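Putative iron binding protein (Bordetella pertussis Tohama I, PDB 1Y9U) binds ferric iron through tyrosine side chains and probably serves as the periplasmic binding component of bacterial iron uptake. Local coordinates at residues L18-P21 / L22-F26. Sequence-based numbering, arbitrary orientation.
Sequences LIQP and LLDAF
Ile19 holds the N-cap position of helix 20-30, where its carbonyl starts the helical ladder by accepting from Leu23 N at 3.0 Å. Just before it, a single water donates to Leu18 O and accepts from Leu22 N, 3.2 Å from each, supplying a backbone N-H of the opening turn with an acceptor. The Ile19 side chain has CG1 lodged between backbone N and carbonyl carbon (chi1 57°), and CG1 and CD1 both meet Leu23 CD1, CG1 at 3.9 Å, as the two side chains cross obliquely. A branched, wholly apolar residue suits this buried place, for Ile19 and Leu23 both also lie against Leu10 of strand 7-12. Gln20, one turn before Asp24, makes two hydrogen bonds with it. Backbone to backbone, Gln20 O accepts from Asp24 N at 2.8 Å. Between side chains, Gln20 NE2 donates to Asp24 OD2 at 2.9 Å, almost straight at 166°. The Gln20 side chain leaves with CG opposite the backbone N, then bends at chi2 (59°) to bring the amide round; the carboxylate oxygen lies in the amide plane, whereas the N-H comes from above the carboxylate plane. Asp suits this exposed face, where it accepts the amide. Pro21 fits the first turn, where its missing N-H costs no helical bond, while its carbonyl accepts from Ala25 N at 3.1 Å. Leu22 CG lies 3.4 Å from Ile19 O, its large apolar side chain suiting the buried face against helix 264-273. Together these contacts form the N-terminal turns of an amphipathic helix, the crossover of the beta-alpha-beta unit 7-12, 20-30, 33-38 in a periplasmic binding protein fold.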
loop_
_atom_site.group_PDB
_atom_site.type_symbol
_atom_site.label_atom_id
_atom_site.label_comp_id
_atom_site.label_asym_id
_atom_site.label_seq_id
_atom_site.Cartn_x
_atom_site.Cartn_y
_atom_site.Cartn_z
ATOM N N LEU A 18 -11.241 2.353 10.427
ATOM C CA LEU A 18 -10.287 3.230 9.733
ATOM C C LEU A 18 -10.969 4.417 9.043
ATOM O O LEU A 18 -10.331 5.438 8.763
ATOM C CB LEU A 18 -9.519 2.440 8.660
ATOM C CG LEU A 18 -8.596 1.309 9.132
ATOM C CD1 LEU A 18 -8.098 0.535 7.925
ATOM C CD2 LEU A 18 -7.428 1.838 9.971
ATOM N N ILE A 19 -12.257 4.278 8.759
ATOM C CA ILE A 19 -12.962 5.251 7.930
ATOM C C ILE A 19 -14.256 5.803 8.528
ATOM O O ILE A 19 -14.817 6.715 7.961
ATOM C CB ILE A 19 -13.268 4.648 6.546
ATOM C CG1 ILE A 19 -14.084 3.355 6.679
ATOM C CG2 ILE A 19 -11.959 4.422 5.783
ATOM C CD1 ILE A 19 -14.419 2.695 5.359
ATOM N N GLN A 20 -14.750 5.284 9.651
ATOM C CA GLN A 20 -16.092 5.700 10.079
ATOM C C GLN A 20 -16.180 7.187 10.416
ATOM O O GLN A 20 -17.135 7.834 10.020
ATOM C CB GLN A 20 -16.639 4.827 11.223
ATOM C CG GLN A 20 -18.183 4.912 11.388
ATOM C CD GLN A 20 -18.950 4.501 10.136
ATOM O OE1 GLN A 20 -18.715 3.426 9.589
ATOM N NE2 GLN A 20 -19.845 5.369 9.663
ATOM N N PRO A 21 -15.222 7.746 11.148
ATOM C CA PRO A 21 -15.270 9.182 11.425
ATOM C C PRO A 21 -15.354 10.047 10.162
ATOM O O PRO A 21 -16.185 10.951 10.114
ATOM C CB PRO A 21 -13.984 9.423 12.215
ATOM C CG PRO A 21 -13.746 8.100 12.905
ATOM C CD PRO A 21 -14.094 7.091 11.853
ATOM N N LEU A 22 -14.558 9.765 9.140
ATOM C CA LEU A 22 -14.622 10.583 7.935
ATOM C C LEU A 22 -15.919 10.328 7.139
ATOM O O LEU A 22 -16.447 11.242 6.530
ATOM C CB LEU A 22 -13.345 10.443 7.089
ATOM C CG LEU A 22 -13.024 9.114 6.414
ATOM C CD1 LEU A 22 -13.709 8.958 5.085
ATOM C CD2 LEU A 22 -11.509 8.995 6.217
ATOM N N LEU A 23 -16.472 9.117 7.199
ATOM C CA LEU A 23 -17.761 8.834 6.589
ATOM C C LEU A 23 -18.895 9.567 7.307
ATOM O O LEU A 23 -19.826 10.063 6.658
ATOM C CB LEU A 23 -18.033 7.328 6.567
ATOM C CG LEU A 23 -17.077 6.492 5.720
ATOM C CD1 LEU A 23 -17.450 5.030 5.849
ATOM C CD2 LEU A 23 -17.114 6.929 4.278
ATOM N N ASP A 24 -18.800 9.639 8.630
ATOM C CA ASP A 24 -19.798 10.362 9.428
ATOM C C ASP A 24 -19.774 11.852 9.117
ATOM O O ASP A 24 -20.830 12.497 9.085
ATOM C CB ASP A 24 -19.586 10.149 10.937
ATOM C CG ASP A 24 -19.976 8.751 11.397
ATOM O OD1 ASP A 24 -19.636 8.414 12.544
ATOM O OD2 ASP A 24 -20.601 7.940 10.688
ATOM N N ALA A 25 -18.586 12.416 8.908
ATOM C CA ALA A 25 -18.496 13.829 8.529
ATOM C C ALA A 25 -19.152 14.074 7.164
ATOM O O ALA A 25 -19.904 15.036 6.989
ATOM C CB ALA A 25 -17.072 14.280 8.519
ATOM N N PHE A 26 -18.911 13.185 6.208
ATOM C CA PHE A 26 -19.530 13.295 4.890
ATOM C C PHE A 26 -21.048 13.250 4.997
ATOM O O PHE A 26 -21.741 14.035 4.361
ATOM C CB PHE A 26 -19.027 12.193 3.959
ATOM C CG PHE A 26 -19.723 12.126 2.640
ATOM C CD1 PHE A 26 -19.294 12.891 1.583
ATOM C CD2 PHE A 26 -20.784 11.266 2.437
ATOM C CE1 PHE A 26 -19.906 12.812 0.355
ATOM C CE2 PHE A 26 -21.405 11.187 1.217
ATOM C CZ PHE A 26 -20.962 11.969 0.165
HETATM O O HOH W 1 -11.771 8.210 9.557
#